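Local structure of protein Cdhr2 (Mus musculus, 5CYX) at residues F73-I78 and E90-V95; I256-V261 and I272-V277; S154-R159 and L168-S173. The protein probably forms calcium-dependent heterophilic complexes with CDHR5 on adjacent microvilli through its extracellular cadherin repeats, and so controls microvillar packing in the epithelial brush border. All coordinates share one frame; numbering follows the deposited sequence.

Interaction 1: F73-I78 and E90-V95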
loop_
_atom_site.group_PDB
_atom_site.type_symbol
_atom_site.label_atom_id
_atom_site.label_comp_id
_atom_site.label_asym_id
_atom_site.label_seq_id
_atom_site.Cartn_x
_atom_site.Cartn_y
_atom_site.Cartn_z
ATOM N N PHE A 73 -33.499 -14.075 -14.677
ATOM C CA PHE A 73 -34.428 -14.007 -15.794
ATOM C C PHE A 73 -35.315 -15.224 -15.759
ATOM O O PHE A 73 -34.967 -16.220 -15.138
ATOM C CB PHE A 73 -33.672 -13.871 -17.158
ATOM C CG PHE A 73 -32.788 -15.045 -17.486
ATOM C CD1 PHE A 73 -31.473 -15.095 -17.026
ATOM C CD2 PHE A 73 -33.281 -16.126 -18.216
ATOM C CE1 PHE A 73 -30.650 -16.206 -17.294
ATOM C CE2 PHE A 73 -32.474 -17.255 -18.488
ATOM C CZ PHE A 73 -31.161 -17.303 -18.008
ATOM N N PHE A 74 -36.468 -15.155 -16.400
ATOM C CA PHE A 74 -37.321 -16.328 -16.562
ATOM C C PHE A 74 -38.350 -16.066 -17.661
ATOM O O PHE A 74 -38.556 -14.927 -18.044
ATOM C CB PHE A 74 -38.003 -16.704 -15.240
ATOM C CG PHE A 74 -38.872 -15.608 -14.679
ATOM C CD1 PHE A 74 -38.338 -14.634 -13.841
ATOM C CD2 PHE A 74 -40.211 -15.535 -15.001
ATOM C CE1 PHE A 74 -39.132 -13.611 -13.335
ATOM C CE2 PHE A 74 -41.020 -14.521 -14.480
ATOM C CZ PHE A 74 -40.472 -13.549 -13.659
ATOM N N LYS A 75 -38.942 -17.122 -18.197
ATOM C CA LYS A 75 -39.980 -17.038 -19.239
ATOM C C LYS A 75 -41.404 -17.133 -18.683
ATOM O O LYS A 75 -41.683 -17.881 -17.712
ATOM C CB LYS A 75 -39.868 -18.206 -20.235
ATOM C CG LYS A 75 -38.705 -18.108 -21.153
ATOM C CD LYS A 75 -38.645 -19.293 -22.138
ATOM C CE LYS A 75 -37.290 -19.291 -22.864
ATOM N NZ LYS A 75 -36.770 -17.903 -23.165
ATOM N N ILE A 76 -42.313 -16.475 -19.384
ATOM C CA ILE A 76 -43.736 -16.643 -19.123
ATOM C C ILE A 76 -44.460 -16.897 -20.429
ATOM O O ILE A 76 -43.976 -16.551 -21.477
ATOM C CB ILE A 76 -44.352 -15.415 -18.410
ATOM C CG1 ILE A 76 -43.996 -14.122 -19.150
ATOM C CG2 ILE A 76 -43.853 -15.361 -16.991
ATOM C CD1 ILE A 76 -44.706 -12.876 -18.633
ATOM N N THR A 77 -45.621 -17.513 -20.343
ATOM C CA THR A 77 -46.499 -17.657 -21.486
ATOM C C THR A 77 -47.706 -16.725 -21.260
ATOM O O THR A 77 -48.406 -16.820 -20.233
ATOM C CB THR A 77 -46.915 -19.144 -21.688
ATOM O OG1 THR A 77 -45.733 -19.930 -21.928
ATOM C CG2 THR A 77 -47.847 -19.306 -22.870
ATOM N N ILE A 78 -47.916 -15.836 -22.209
ATOM C CA ILE A 78 -49.063 -14.976 -22.250
ATOM C C ILE A 78 -50.050 -15.506 -23.283
ATOM O O ILE A 78 -49.660 -15.933 -24.368
ATOM C CB ILE A 78 -48.647 -13.535 -22.616
ATOM C CG1 ILE A 78 -47.772 -12.957 -21.497
ATOM C CG2 ILE A 78 -49.888 -12.659 -22.801
ATOM C CD1 ILE A 78 -46.887 -11.826 -21.952
ATOM N N GLU A 90 -44.576 -16.677 -25.920
ATOM C CA GLU A 90 -43.645 -16.584 -24.804
ATOM C C GLU A 90 -43.043 -15.193 -24.735
ATOM O O GLU A 90 -42.891 -14.519 -25.747
ATOM C CB GLU A 90 -42.559 -17.641 -24.892
ATOM C CG GLU A 90 -43.130 -19.045 -24.753
ATOM C CD GLU A 90 -42.082 -20.132 -24.830
ATOM O OE1 GLU A 90 -41.072 -19.949 -25.548
ATOM O OE2 GLU A 90 -42.275 -21.183 -24.187
ATOM N N MET A 91 -42.750 -14.775 -23.513
ATOM C CA MET A 91 -42.186 -13.469 -23.212
ATOM C C MET A 91 -41.108 -13.751 -22.212
ATOM O O MET A 91 -41.299 -14.548 -21.280
ATOM C CB MET A 91 -43.253 -12.618 -22.526
ATOM C CG MET A 91 -42.906 -11.176 -22.256
ATOM S SD MET A 91 -43.818 -10.112 -23.396
ATOM C CE MET A 91 -42.529 -9.004 -23.970
ATOM N N GLN A 92 -39.973 -13.122 -22.381
ATOM C CA GLN A 92 -38.943 -13.194 -21.382
ATOM C C GLN A 92 -38.993 -12.007 -20.385
ATOM O O GLN A 92 -39.204 -10.868 -20.780
ATOM C CB GLN A 92 -37.585 -13.248 -22.045
ATOM C CG GLN A 92 -36.503 -13.678 -21.072
ATOM C CD GLN A 92 -35.146 -13.740 -21.732
ATOM O OE1 GLN A 92 -34.768 -12.836 -22.494
ATOM N NE2 GLN A 92 -34.389 -14.788 -21.424
ATOM N N VAL A 93 -38.756 -12.321 -19.110
ATOM C CA VAL A 93 -38.613 -11.340 -18.055
ATOM C C VAL A 93 -37.127 -11.228 -17.665
ATOM O O VAL A 93 -36.555 -12.192 -17.189
ATOM C CB VAL A 93 -39.503 -11.688 -16.848
ATOM C CG1 VAL A 93 -39.380 -10.621 -15.787
ATOM C CG2 VAL A 93 -40.942 -11.825 -17.284
ATOM N N ILE A 94 -36.496 -10.073 -17.960
ATOM C CA ILE A 94 -35.191 -9.744 -17.428
ATOM C C ILE A 94 -35.413 -9.066 -16.062
ATOM O O ILE A 94 -36.116 -8.051 -15.975
ATOM C CB ILE A 94 -34.407 -8.831 -18.397
ATOM C CG1 ILE A 94 -34.320 -9.435 -19.818
ATOM C CG2 ILE A 94 -33.002 -8.538 -17.895
ATOM C CD1 ILE A 94 -33.846 -10.887 -19.843
ATOM N N VAL A 95 -34.849 -9.627 -14.995
ATOM C CA VAL A 95 -34.848 -8.989 -13.676
ATOM C C VAL A 95 -33.570 -8.182 -13.539
ATOM O O VAL A 95 -32.487 -8.714 -13.720
ATOM C CB VAL A 95 -34.967 -10.024 -12.540
ATOM C CG1 VAL A 95 -35.027 -9.344 -11.172
ATOM C CG2 VAL A 95 -36.234 -10.840 -12.709
#

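Interaction 2: I256-V261 and I272-V277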
loop_
_atom_site.group_PDB
_atom_site.type_symbol
_atom_site.label_atom_id
_atom_site.label_comp_id
_atom_site.label_asym_id
_atom_site.label_seq_id
_atom_site.Cartn_x
_atom_site.Cartn_y
_atom_site.Cartn_z
ATOM N N ILE A 256 16.607 -10.898 33.157
ATOM C CA ILE A 256 17.502 -10.815 34.294
ATOM C C ILE A 256 18.723 -9.914 33.981
ATOM O O ILE A 256 19.200 -9.873 32.841
ATOM C CB ILE A 256 18.022 -12.223 34.692
ATOM C CG1 ILE A 256 16.844 -13.126 35.133
ATOM C CG2 ILE A 256 19.013 -12.116 35.845
ATOM C CD1 ILE A 256 17.243 -14.563 35.434
ATOM N N VAL A 257 19.237 -9.228 35.000
ATOM C CA VAL A 257 20.417 -8.391 34.837
ATOM C C VAL A 257 21.579 -8.879 35.692
ATOM O O VAL A 257 21.367 -9.262 36.831
ATOM C CB VAL A 257 20.093 -6.916 35.190
ATOM C CG1 VAL A 257 21.355 -6.101 35.221
ATOM C CG2 VAL A 257 19.114 -6.360 34.193
ATOM N N THR A 258 22.795 -8.841 35.141
ATOM C CA THR A 258 24.007 -9.053 35.922
ATOM C C THR A 258 24.844 -7.795 35.930
ATOM O O THR A 258 24.561 -6.850 35.210
ATOM C CB THR A 258 24.839 -10.229 35.415
ATOM O OG1 THR A 258 25.269 -9.968 34.084
ATOM C CG2 THR A 258 24.028 -11.467 35.411
ATOM N N TYR A 259 25.866 -7.779 36.775
ATOM C CA TYR A 259 26.622 -6.560 37.064
ATOM C C TYR A 259 28.090 -6.913 37.035
ATOM O O TYR A 259 28.457 -8.028 37.290
ATOM C CB TYR A 259 26.257 -6.019 38.463
ATOM C CG TYR A 259 24.761 -5.811 38.649
ATOM C CD1 TYR A 259 23.912 -6.840 39.098
ATOM C CD2 TYR A 259 24.199 -4.605 38.365
ATOM C CE1 TYR A 259 22.533 -6.630 39.236
ATOM C CE2 TYR A 259 22.849 -4.395 38.498
ATOM C CZ TYR A 259 22.020 -5.371 38.940
ATOM O OH TYR A 259 20.685 -5.041 39.018
ATOM N N SER A 260 28.929 -5.952 36.701
ATOM C CA SER A 260 30.384 -6.071 36.864
ATOM C C SER A 260 30.918 -4.663 37.149
ATOM O O SER A 260 30.284 -3.693 36.807
ATOM C CB SER A 260 31.030 -6.651 35.604
ATOM O OG SER A 260 30.645 -5.892 34.457
ATOM N N VAL A 261 32.041 -4.604 37.847
ATOM C CA VAL A 261 32.766 -3.393 38.094
ATOM C C VAL A 261 33.635 -3.212 36.863
ATOM O O VAL A 261 34.533 -4.024 36.593
ATOM C CB VAL A 261 33.632 -3.482 39.355
ATOM C CG1 VAL A 261 34.447 -2.201 39.524
ATOM C CG2 VAL A 261 32.737 -3.694 40.557
ATOM N N ILE A 272 31.559 -6.929 42.542
ATOM C CA ILE A 272 30.097 -7.010 42.628
ATOM C C ILE A 272 29.585 -8.396 42.177
ATOM O O ILE A 272 30.168 -8.984 41.282
ATOM C CB ILE A 272 29.462 -5.880 41.803
ATOM C CG1 ILE A 272 27.972 -5.787 42.091
ATOM C CG2 ILE A 272 29.731 -6.052 40.299
ATOM C CD1 ILE A 272 27.370 -4.480 41.619
ATOM N N ARG A 273 28.517 -8.896 42.807
ATOM C CA ARG A 273 27.860 -10.142 42.398
ATOM C C ARG A 273 26.751 -9.917 41.374
ATOM O O ARG A 273 26.309 -8.794 41.164
ATOM C CB ARG A 273 27.229 -10.846 43.606
ATOM C CG ARG A 273 28.184 -11.197 44.719
ATOM C CD ARG A 273 27.682 -12.391 45.492
ATOM N NE ARG A 273 26.420 -12.120 46.176
ATOM C CZ ARG A 273 26.288 -11.777 47.467
ATOM N NH1 ARG A 273 27.352 -11.649 48.268
ATOM N NH2 ARG A 273 25.069 -11.556 47.961
ATOM N N GLU A 274 26.287 -11.019 40.778
ATOM C CA GLU A 274 25.166 -11.024 39.831
ATOM C C GLU A 274 23.893 -10.369 40.369
ATOM O O GLU A 274 23.101 -9.815 39.594
ATOM C CB GLU A 274 24.842 -12.457 39.395
ATOM C CG GLU A 274 25.802 -13.029 38.340
ATOM C CD GLU A 274 25.418 -14.444 37.857
ATOM O OE1 GLU A 274 25.760 -15.436 38.526
ATOM O OE2 GLU A 274 24.779 -14.575 36.793
ATOM N N ASP A 275 23.699 -10.448 41.688
ATOM C CA ASP A 275 22.524 -9.889 42.332
ATOM C C ASP A 275 22.678 -8.395 42.729
ATOM O O ASP A 275 21.870 -7.901 43.486
ATOM C CB ASP A 275 22.106 -10.737 43.542
ATOM C CG ASP A 275 23.092 -10.665 44.703
ATOM O OD1 ASP A 275 24.223 -10.138 44.563
ATOM O OD2 ASP A 275 22.729 -11.183 45.779
ATOM N N GLY A 276 23.724 -7.721 42.243
ATOM C CA GLY A 276 23.940 -6.293 42.489
ATOM C C GLY A 276 24.635 -5.913 43.795
ATOM O O GLY A 276 24.791 -4.721 44.090
ATOM N N VAL A 277 25.080 -6.905 44.565
ATOM C CA VAL A 277 25.720 -6.638 45.845
ATOM C C VAL A 277 27.209 -6.424 45.666
ATOM O O VAL A 277 27.953 -7.334 45.193
ATOM C CB VAL A 277 25.555 -7.790 46.849
ATOM C CG1 VAL A 277 26.327 -7.478 48.130
ATOM C CG2 VAL A 277 24.085 -8.039 47.160
#

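Interaction 3: S154-R159 and L168-S173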
loop_
_atom_site.group_PDB
_atom_site.type_symbol
_atom_site.label_atom_id
_atom_site.label_comp_id
_atom_site.label_asym_id
_atom_site.label_seq_id
_atom_site.Cartn_x
_atom_site.Cartn_y
_atom_site.Cartn_z
ATOM N N SER A 154 -2.160 6.991 17.511
ATOM C CA SER A 154 -2.847 5.713 17.266
ATOM C C SER A 154 -3.642 5.782 15.940
ATOM O O SER A 154 -3.650 4.832 15.146
ATOM C CB SER A 154 -3.726 5.293 18.466
ATOM O OG SER A 154 -4.854 6.144 18.680
ATOM N N ASN A 155 -4.240 6.938 15.676
ATOM C CA ASN A 155 -4.958 7.168 14.412
ATOM C C ASN A 155 -4.084 7.300 13.142
ATOM O O ASN A 155 -4.603 7.322 12.040
ATOM C CB ASN A 155 -5.869 8.393 14.568
ATOM C CG ASN A 155 -7.002 8.125 15.564
ATOM O OD1 ASN A 155 -8.027 7.541 15.204
ATOM N ND2 ASN A 155 -6.787 8.479 16.830
ATOM N N ASN A 156 -2.776 7.464 13.310
ATOM C CA ASN A 156 -1.812 7.475 12.207
ATOM C C ASN A 156 -1.181 6.072 11.960
ATOM O O ASN A 156 -0.451 5.887 10.997
ATOM C CB ASN A 156 -0.653 8.381 12.595
ATOM C CG ASN A 156 0.291 8.652 11.415
ATOM O OD1 ASN A 156 -0.168 8.982 10.352
ATOM N ND2 ASN A 156 1.596 8.493 11.612
ATOM N N LEU A 157 -1.400 5.166 12.891
ATOM C CA LEU A 157 -0.652 3.920 13.017
ATOM C C LEU A 157 -1.034 2.853 11.993
ATOM O O LEU A 157 -0.199 2.027 11.628
ATOM C CB LEU A 157 -0.891 3.333 14.444
ATOM C CG LEU A 157 0.105 2.369 15.045
ATOM C CD1 LEU A 157 1.566 2.700 14.824
ATOM C CD2 LEU A 157 -0.136 2.280 16.546
ATOM N N PHE A 158 -2.283 2.858 11.545
ATOM C CA PHE A 158 -2.807 1.774 10.751
ATOM C C PHE A 158 -3.613 2.341 9.640
ATOM O O PHE A 158 -4.222 3.345 9.805
ATOM C CB PHE A 158 -3.723 0.856 11.546
ATOM C CG PHE A 158 -3.078 0.232 12.717
ATOM C CD1 PHE A 158 -2.156 -0.814 12.550
ATOM C CD2 PHE A 158 -3.471 0.578 14.026
ATOM C CE1 PHE A 158 -1.605 -1.451 13.646
ATOM C CE2 PHE A 158 -2.875 -0.024 15.110
ATOM C CZ PHE A 158 -1.957 -1.054 14.918
ATOM N N ARG A 159 -3.632 1.636 8.515
ATOM C CA ARG A 159 -4.413 2.064 7.381
ATOM C C ARG A 159 -4.910 0.850 6.619
ATOM O O ARG A 159 -4.277 -0.176 6.648
ATOM C CB ARG A 159 -3.569 2.944 6.490
ATOM C CG ARG A 159 -2.265 2.309 5.945
ATOM C CD ARG A 159 -1.461 3.422 5.215
ATOM N NE ARG A 159 -0.163 2.987 4.679
ATOM C CZ ARG A 159 0.017 2.207 3.594
ATOM N NH1 ARG A 159 -1.018 1.712 2.925
ATOM N NH2 ARG A 159 1.248 1.906 3.177
ATOM N N LEU A 168 0.494 -1.533 8.487
ATOM C CA LEU A 168 1.177 -0.701 9.428
ATOM C C LEU A 168 1.795 0.520 8.763
ATOM O O LEU A 168 2.584 0.349 7.795
ATOM C CB LEU A 168 2.264 -1.479 10.072
ATOM C CG LEU A 168 2.939 -0.767 11.221
ATOM C CD1 LEU A 168 2.043 -0.686 12.471
ATOM C CD2 LEU A 168 4.263 -1.440 11.501
ATOM N N ASN A 169 1.442 1.699 9.289
ATOM C CA ASN A 169 1.842 2.999 8.760
ATOM C C ASN A 169 2.822 3.810 9.596
ATOM O O ASN A 169 3.307 4.800 9.135
ATOM C CB ASN A 169 0.567 3.817 8.495
ATOM C CG ASN A 169 0.833 5.077 7.775
ATOM O OD1 ASN A 169 1.235 5.088 6.559
ATOM N ND2 ASN A 169 0.637 6.206 8.496
ATOM N N ASP A 170 3.078 3.417 10.836
ATOM C CA ASP A 170 4.055 4.052 11.702
ATOM C C ASP A 170 4.571 2.954 12.638
ATOM O O ASP A 170 4.069 1.847 12.577
ATOM C CB ASP A 170 3.306 5.133 12.504
ATOM C CG ASP A 170 4.204 6.219 13.087
ATOM O OD1 ASP A 170 5.435 6.103 13.133
ATOM O OD2 ASP A 170 3.641 7.219 13.566
ATOM N N THR A 171 5.571 3.262 13.462
ATOM C CA THR A 171 6.341 2.258 14.183
ATOM C C THR A 171 5.635 1.987 15.496
ATOM O O THR A 171 5.003 2.887 16.088
ATOM C CB THR A 171 7.725 2.786 14.581
ATOM O OG1 THR A 171 7.508 4.054 15.209
ATOM C CG2 THR A 171 8.646 3.018 13.375
ATOM N N LEU A 172 5.740 0.762 15.951
ATOM C CA LEU A 172 5.063 0.359 17.186
ATOM C C LEU A 172 5.993 0.548 18.373
ATOM O O LEU A 172 7.180 0.566 18.214
ATOM C CB LEU A 172 4.695 -1.144 17.101
ATOM C CG LEU A 172 3.796 -1.576 15.950
ATOM C CD1 LEU A 172 3.740 -3.070 15.665
ATOM C CD2 LEU A 172 2.405 -1.077 16.199
ATOM N N SER A 173 5.441 0.581 19.596
ATOM C CA SER A 173 6.263 0.416 20.820
ATOM C C SER A 173 5.425 -0.106 21.975
ATOM O O SER A 173 4.556 0.618 22.472
ATOM C CB SER A 173 6.922 1.741 21.262
ATOM O OG SER A 173 7.701 1.502 22.446
HETATM O O HOH W 1 1.647 8.656 7.940
#

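Interaction 1: F73-I78 and E90-V95
Phe74 and Val93 form the dense centre of this antiparallel pairing. The isopropyl group of Val93 lies across one face of the Phe74 ring, its CB 4.0 Å from the ring centroid and 15° off the normal, a CH-pi contact. With chi1 at 60°, CG of Phe74 is held between its own backbone N and carbonyl carbon, which swings the ring over the valine; Val95 CG2 adds a second methyl at CE1. Further along the same face, Ile76 CG1 rests 3.8 Å from Met91 CB; Ile78 CD1 closes separately on CB and SD of that methionine. Beneath them the backbones are joined by two reciprocal pairs of hydrogen bonds, Val93 N to Phe74 O at 2.8 Å being the shortest. The mixed face carrying Phe73, Lys75 and Glu90 is looser and more exposed. There the amide of Gln92 stands obliquely by the Phe73 ring, planes 71° apart, with NE2 3.6 Å from CD2, and Lys75 NZ stays 5.3 Å from Glu90 OE1. Tyr50 stacks on Phe74, while Asn196 of a neighbouring subunit packs on Phe73 and Gln92. Strands 73-81 and 86-96 form a beta hairpin of the first cadherin repeat, part of its Greek-key beta sandwich.

Interaction 2: I256-V261 and I272-V277
A type I beta turn from Arg273 to Gly276, in the third cadherin repeat, packs against strand 257-264 by receiving the aromatic ring of Tyr259. The ring is gripped from both faces: Gly276 CA sits over one, 3.8 Å from the centroid as a CH-pi contact, and Val257 CG1 of the tyrosine's own strand lies over the opposite one. The carbonyl of Glu274 comes in at the ring edge, its O 3.1 Å from Tyr259 CD1. The close fit is consistent with a glycine at 276: phi is positive (84°), and a CB there would come tight against Tyr259 CE1. No hydrogen bond links the two segments; they are held by van der Waals contact, mainly round the ring and Ile272.

Beside the ring, Ile272 supplies both of its branches. Its CD1 touches Tyr259 CB at 3.7 Å, and CG2, placed by chi1 of -169° between the backbone N and the carbonyl carbon, bears on the main chain of Ser260 and meets Val261 CG2 at 3.8 Å. On the more exposed flank, Glu274 runs alongside Thr258, with OE2 3.5 Å from the CG2 methyl. The turn is braced from within. Gly276 N bonds to Arg273 O, and the salt bridge from Arg273 NH2 to Asp275 OD2, 3.2 Å long, uses the syn lone pair of the carboxylate and lies near the guanidinium plane.

The Tyr259 hydroxyl is hydrogen-bonded to Ala246 N, and Gly276 shares a backbone hydrogen bond with Val244, so that ring and turn both meet strand 240-248. Ala302 and Val300 of strand 295-304 support Tyr259 and Ile272, placing the contact at the margin of the repeat, where the outermost strand of one sheet, 257-264, meets the turn between strands 270-272 and 277-280 of the other.

Interaction 3: S154-R159 and L168-S173
Asn169 and Asn156 both carry CG anti to the backbone N (chi1 -172° and -170°), which brings the two amides together across the contact, planes 83° apart. The Asn169 amide works at both ends. Its ND2 donates to Asn156 O at 2.7 Å, in the carbonyl plane and nearly straight, while OD1 accepts from Arg159 NE at 3.1 Å, the donor standing above the carbonyl plane. A water further ties the two asparagines, donating to Asn156 OD1 and accepting from Asn169 ND2. The other end of the Asn156 amide gives ND2 to Asp170 OD2, 3.1 Å away, met from above the carboxylate plane. Behind this polar cluster, Asn169 N donates to Leu157 O at 2.9 Å, and Leu157 CD1 packs against Asp170 CB at 3.8 Å and Leu172 CD2 at 4.1 Å. Leu168 CD1 lies obliquely by the Phe158 ring, 3.9 Å from CE1.

Asn169 OD1 also accepts from Val123 N, and Arg159 NH2 donates to Gly121 O, both of a neighbouring subunit. Without this amide, as with an alanine here, Asn156 O, Arg159 NE and Val123 N of the neighbouring subunit would probably lose their partner. In the second cadherin repeat, then, a buried asparagine ties residues 156-157, just before strand 158-160, to the chain leaving strand 165-168; its donor and acceptor ends are both satisfied, and OD1, shared by Arg159 NE and a backbone N-H of a neighbouring subunit, would probably fix the amide's rotation.

The three contacts follow one another along the chain, each in a different cadherin repeat: interaction 1 in the first, interaction 3 in the second and interaction 2 in the third. Their centres lie about 55 Å apart between interactions 1 and 3, about 38 Å between 3 and 2, and about 89 Å between 1 and 2, as expected of an elongated rod. They share no strand or sheet. Interaction 1 joins neighbouring strands within a sheet, whereas interactions 2 and 3 involve loops. Each contact lies wholly within its own repeat, and calcium ions are bound at the junctions between repeats. Interactions 1 and 3 also both touch one further copy of the protein, different from the one whose Asn196 packs on interaction 1.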